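Local coordinates for chitin oligosaccharide binding protein NagB2 (Paenibacillus sp. FPU-7, PDB 7EHU) that binds short chitin oligosaccharides as an extracellular solute-binding protein, probably delivering them to an ABC transporter for uptake, at residues Lys226-Lys237 with Pro414-Gln425. Numbering follows the deposited sequence. Where two conformers were deposited one is given.
Sequences KWTDPAVLDGFK and PEKLVEKMQKVQ
Trp227 lays its CB and the pyrrole side of its indole against helix segment Pro414-Gln425, meeting Met421 over one face and Gln425 at the edge. Its CB rests on Met421 CB, and CG meets the same carbon at 3.6 Å, a CH-pi contact over the five-membered ring. CD1 passes Gln422 OE1, which accepts a hydrogen bond from the Trp227 backbone N at 2.8 Å, tilted out of the carbonyl plane. NE1 then gives a nearly straight hydrogen bond (169°) to Gln425 OE1, 3.0 Å off, taken on a lone pair with amide and indole almost coplanar. Farther out, CE2 and CZ2 meet Met421 CE, the thioether being bent at chi2 and chi3, and Met421 SD stands above the six-membered ring, 5.2 Å from its centroid, a distant Met-aromatic contact. In this periplasmic-binding-protein-type fold, the contact joins the C-terminal helix 414-430 to the turn leading into helix 230-244, with the short helix segments crossing at 127°. A leucine in place of Trp227 would probably leave Gln425 OE1 without its indole donor and open a gap beside Met421. Farther along helix 230-244, the Phe236 ring takes Leu417 CD2 of the other helix over the centre of one face, 3.7 Å above its plane, a CH-pi contact, while Leu233 CD1 presses on Pro414 CB at 3.6 Å.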
loop_
_atom_site.group_PDB
_atom_site.type_symbol
_atom_site.label_atom_id
_atom_site.label_comp_id
_atom_site.label_asym_id
_atom_site.label_seq_id
_atom_site.Cartn_x
_atom_site.Cartn_y
_atom_site.Cartn_z
ATOM N N LYS A 226 16.215 -4.144 -16.706
ATOM C CA LYS A 226 17.171 -3.704 -15.704
ATOM C C LYS A 226 16.784 -2.333 -15.172
ATOM O O LYS A 226 16.220 -1.498 -15.892
ATOM C CB LYS A 226 18.582 -3.600 -16.292
ATOM C CG LYS A 226 19.170 -4.924 -16.745
ATOM C CD LYS A 226 20.598 -4.732 -17.264
ATOM C CE LYS A 226 21.042 -5.889 -18.135
ATOM N NZ LYS A 226 21.171 -7.132 -17.338
ATOM N N TRP A 227 17.159 -2.094 -13.915
ATOM C CA TRP A 227 16.962 -0.778 -13.319
ATOM C C TRP A 227 17.710 0.288 -14.107
ATOM O O TRP A 227 17.297 1.458 -14.121
ATOM C CB TRP A 227 17.458 -0.802 -11.874
ATOM C CG TRP A 227 16.619 -1.645 -10.959
ATOM C CD1 TRP A 227 16.807 -2.960 -10.646
ATOM C CD2 TRP A 227 15.474 -1.222 -10.212
ATOM N NE1 TRP A 227 15.849 -3.386 -9.754
ATOM C CE2 TRP A 227 15.015 -2.336 -9.482
ATOM C CE3 TRP A 227 14.779 -0.012 -10.102
ATOM C CZ2 TRP A 227 13.914 -2.269 -8.642
ATOM C CZ3 TRP A 227 13.681 0.045 -9.272
ATOM C CH2 TRP A 227 13.254 -1.073 -8.562
ATOM N N THR A 228 18.804 -0.105 -14.777
ATOM C CA THR A 228 19.616 0.815 -15.558
ATOM C C THR A 228 19.039 1.114 -16.940
ATOM O O THR A 228 19.621 1.927 -17.669
ATOM C CB THR A 228 21.027 0.228 -15.728
ATOM O OG1 THR A 228 20.903 -1.116 -16.201
ATOM C CG2 THR A 228 21.816 0.240 -14.415
ATOM N N ASP A 229 17.942 0.477 -17.331
ATOM C CA ASP A 229 17.332 0.783 -18.618
ATOM C C ASP A 229 17.018 2.275 -18.688
ATOM O O ASP A 229 16.513 2.848 -17.714
ATOM C CB ASP A 229 16.056 -0.047 -18.767
ATOM C CG ASP A 229 16.343 -1.525 -19.050
ATOM O OD1 ASP A 229 15.377 -2.325 -19.028
ATOM O OD2 ASP A 229 17.519 -1.881 -19.321
ATOM N N PRO A 230 17.308 2.937 -19.814
ATOM C CA PRO A 230 17.135 4.397 -19.862
ATOM C C PRO A 230 15.762 4.886 -19.443
ATOM O O PRO A 230 15.656 5.946 -18.812
ATOM C CB PRO A 230 17.423 4.725 -21.334
ATOM C CG PRO A 230 18.391 3.686 -21.763
ATOM C CD PRO A 230 17.945 2.421 -21.044
ATOM N N ALA A 231 14.702 4.157 -19.804
ATOM C CA ALA A 231 13.359 4.610 -19.460
ATOM C C ALA A 231 13.101 4.503 -17.963
ATOM O O ALA A 231 12.315 5.289 -17.422
ATOM C CB ALA A 231 12.309 3.808 -20.231
ATOM N N VAL A 232 13.738 3.544 -17.276
ATOM C CA VAL A 232 13.617 3.476 -15.818
ATOM C C VAL A 232 14.386 4.635 -15.188
ATOM O O VAL A 232 13.875 5.343 -14.307
ATOM C CB VAL A 232 14.100 2.113 -15.285
ATOM C CG1 VAL A 232 14.084 2.097 -13.750
ATOM C CG2 VAL A 232 13.241 0.976 -15.836
ATOM N N LEU A 233 15.630 4.845 -15.642
ATOM C CA LEU A 233 16.423 5.976 -15.177
ATOM C C LEU A 233 15.665 7.286 -15.352
ATOM O O LEU A 233 15.702 8.151 -14.470
ATOM C CB LEU A 233 17.763 6.007 -15.923
ATOM C CG LEU A 233 18.608 7.260 -15.718
ATOM C CD1 LEU A 233 19.021 7.424 -14.260
ATOM C CD2 LEU A 233 19.829 7.232 -16.629
ATOM N N ASP A 234 14.921 7.425 -16.459
ATOM C CA ASP A 234 14.151 8.643 -16.700
ATOM C C ASP A 234 13.195 8.923 -15.539
ATOM O O ASP A 234 13.064 10.071 -15.098
ATOM C CB ASP A 234 13.391 8.519 -18.027
ATOM C CG ASP A 234 12.580 9.763 -18.370
ATOM O OD1 ASP A 234 11.621 9.657 -19.151
ATOM O OD2 ASP A 234 12.946 10.862 -17.918
ATOM N N GLY A 235 12.545 7.883 -15.009
ATOM C CA GLY A 235 11.648 8.078 -13.878
ATOM C C GLY A 235 12.358 8.638 -12.658
ATOM O O GLY A 235 11.822 9.504 -11.958
ATOM N N PHE A 236 13.572 8.154 -12.385
ATOM C CA PHE A 236 14.322 8.648 -11.237
ATOM C C PHE A 236 14.864 10.037 -11.491
ATOM O O PHE A 236 14.957 10.836 -10.555
ATOM C CB PHE A 236 15.416 7.664 -10.857
ATOM C CG PHE A 236 14.874 6.419 -10.237
ATOM C CD1 PHE A 236 14.399 6.425 -8.936
ATOM C CD2 PHE A 236 14.767 5.254 -10.968
ATOM C CE1 PHE A 236 13.861 5.275 -8.365
ATOM C CE2 PHE A 236 14.235 4.113 -10.393
ATOM C CZ PHE A 236 13.777 4.128 -9.091
ATOM N N LYS A 237 15.203 10.349 -12.748
ATOM C CA LYS A 237 15.544 11.724 -13.092
ATOM C C LYS A 237 14.386 12.670 -12.809
ATOM O O LYS A 237 14.589 13.765 -12.277
ATOM C CB LYS A 237 16.006 11.834 -14.548
ATOM C CG LYS A 237 17.374 11.180 -14.764
ATOM C CD LYS A 237 17.964 11.367 -16.157
ATOM C CE LYS A 237 17.769 12.810 -16.571
ATOM N NZ LYS A 237 18.349 13.336 -17.806
ATOM N N PRO A 414 20.662 10.102 -9.940
ATOM C CA PRO A 414 19.820 9.066 -10.557
ATOM C C PRO A 414 20.635 7.956 -11.193
ATOM O O PRO A 414 20.285 6.770 -11.080
ATOM C CB PRO A 414 19.026 9.848 -11.608
ATOM C CG PRO A 414 18.925 11.225 -11.049
ATOM C CD PRO A 414 20.262 11.454 -10.373
ATOM N N GLU A 415 21.725 8.324 -11.863
ATOM C CA GLU A 415 22.546 7.338 -12.550
ATOM C C GLU A 415 23.188 6.363 -11.564
ATOM O O GLU A 415 23.218 5.146 -11.802
ATOM C CB GLU A 415 23.615 8.077 -13.358
ATOM C CG GLU A 415 23.092 8.900 -14.545
ATOM C CD GLU A 415 22.372 10.195 -14.158
ATOM O OE1 GLU A 415 22.595 10.729 -13.050
ATOM O OE2 GLU A 415 21.621 10.716 -15.008
ATOM N N LYS A 416 23.721 6.874 -10.455
ATOM C CA LYS A 416 24.327 5.994 -9.465
ATOM C C LYS A 416 23.259 5.176 -8.746
ATOM O O LYS A 416 23.513 4.025 -8.362
ATOM C CB LYS A 416 25.164 6.826 -8.486
ATOM C CG LYS A 416 26.370 7.533 -9.108
ATOM C CD LYS A 416 27.417 6.574 -9.610
ATOM C CE LYS A 416 28.814 7.132 -9.362
ATOM N NZ LYS A 416 29.754 6.715 -10.430
ATOM N N LEU A 417 22.057 5.735 -8.579
ATOM C CA LEU A 417 20.973 4.961 -7.986
ATOM C C LEU A 417 20.669 3.718 -8.817
ATOM O O LEU A 417 20.588 2.608 -8.280
ATOM C CB LEU A 417 19.722 5.830 -7.833
ATOM C CG LEU A 417 18.502 5.118 -7.218
ATOM C CD1 LEU A 417 17.692 6.074 -6.353
ATOM C CD2 LEU A 417 17.633 4.478 -8.270
ATOM N N VAL A 418 20.478 3.879 -10.130
ATOM C CA VAL A 418 20.078 2.713 -10.912
ATOM C C VAL A 418 21.222 1.701 -10.980
ATOM O O VAL A 418 20.980 0.492 -11.039
ATOM C CB VAL A 418 19.513 3.079 -12.301
ATOM C CG1 VAL A 418 18.181 3.864 -12.179
ATOM C CG2 VAL A 418 20.532 3.860 -13.148
ATOM N N GLU A 419 22.478 2.169 -10.963
ATOM C CA GLU A 419 23.623 1.257 -10.932
ATOM C C GLU A 419 23.616 0.426 -9.649
ATOM O O GLU A 419 23.797 -0.802 -9.679
ATOM C CB GLU A 419 24.929 2.064 -11.070
ATOM C CG GLU A 419 26.223 1.263 -10.943
ATOM C CD GLU A 419 27.488 2.132 -10.834
ATOM O OE1 GLU A 419 27.586 2.996 -9.935
ATOM O OE2 GLU A 419 28.401 1.936 -11.656
ATOM N N LYS A 420 23.407 1.090 -8.508
ATOM C CA LYS A 420 23.335 0.399 -7.224
ATOM C C LYS A 420 22.171 -0.586 -7.202
ATOM O O LYS A 420 22.306 -1.717 -6.721
ATOM C CB LYS A 420 23.203 1.453 -6.119
ATOM C CG LYS A 420 23.108 0.963 -4.678
ATOM C CD LYS A 420 22.917 2.166 -3.738
ATOM C CE LYS A 420 22.547 1.769 -2.312
ATOM N NZ LYS A 420 21.902 2.897 -1.528
ATOM N N MET A 421 21.031 -0.187 -7.757
ATOM C CA MET A 421 19.861 -1.060 -7.777
ATOM C C MET A 421 20.095 -2.283 -8.635
ATOM O O MET A 421 19.716 -3.391 -8.254
ATOM C CB MET A 421 18.650 -0.283 -8.267
ATOM C CG MET A 421 18.055 0.691 -7.289
ATOM S SD MET A 421 17.742 -0.014 -5.630
ATOM C CE MET A 421 16.746 -1.364 -5.967
ATOM N N GLN A 422 20.729 -2.119 -9.791
ATOM C CA GLN A 422 20.950 -3.301 -10.621
ATOM C C GLN A 422 21.984 -4.232 -9.996
ATOM O O GLN A 422 21.881 -5.456 -10.143
ATOM C CB GLN A 422 21.357 -2.916 -12.044
ATOM C CG GLN A 422 21.292 -4.083 -13.035
ATOM C CD GLN A 422 19.920 -4.750 -13.051
ATOM O OE1 GLN A 422 18.900 -4.078 -12.965
ATOM N NE2 GLN A 422 19.893 -6.073 -13.151
ATOM N N LYS A 423 22.956 -3.687 -9.257
ATOM C CA LYS A 423 23.910 -4.536 -8.554
ATOM C C LYS A 423 23.188 -5.420 -7.544
ATOM O O LYS A 423 23.406 -6.638 -7.501
ATOM C CB LYS A 423 24.975 -3.668 -7.879
ATOM C CG LYS A 423 26.098 -4.447 -7.207
ATOM C CD LYS A 423 27.137 -3.504 -6.584
ATOM C CE LYS A 423 27.867 -4.144 -5.392
ATOM N NZ LYS A 423 27.744 -5.635 -5.364
ATOM N N VAL A 424 22.306 -4.830 -6.727
ATOM C CA VAL A 424 21.574 -5.634 -5.748
ATOM C C VAL A 424 20.597 -6.580 -6.441
ATOM O O VAL A 424 20.402 -7.720 -5.990
ATOM C CB VAL A 424 20.904 -4.803 -4.627
ATOM C CG1 VAL A 424 21.955 -3.983 -3.866
ATOM C CG2 VAL A 424 19.779 -3.910 -5.155
ATOM N N GLN A 425 19.994 -6.145 -7.554
ATOM C CA GLN A 425 19.054 -7.001 -8.276
ATOM C C GLN A 425 19.753 -8.226 -8.839
ATOM O O GLN A 425 19.224 -9.347 -8.769
ATOM C CB GLN A 425 18.427 -6.208 -9.419
ATOM C CG GLN A 425 17.307 -6.929 -10.142
ATOM C CD GLN A 425 16.131 -7.160 -9.224
ATOM O OE1 GLN A 425 15.418 -6.215 -8.894
ATOM N NE2 GLN A 425 15.915 -8.395 -8.807
#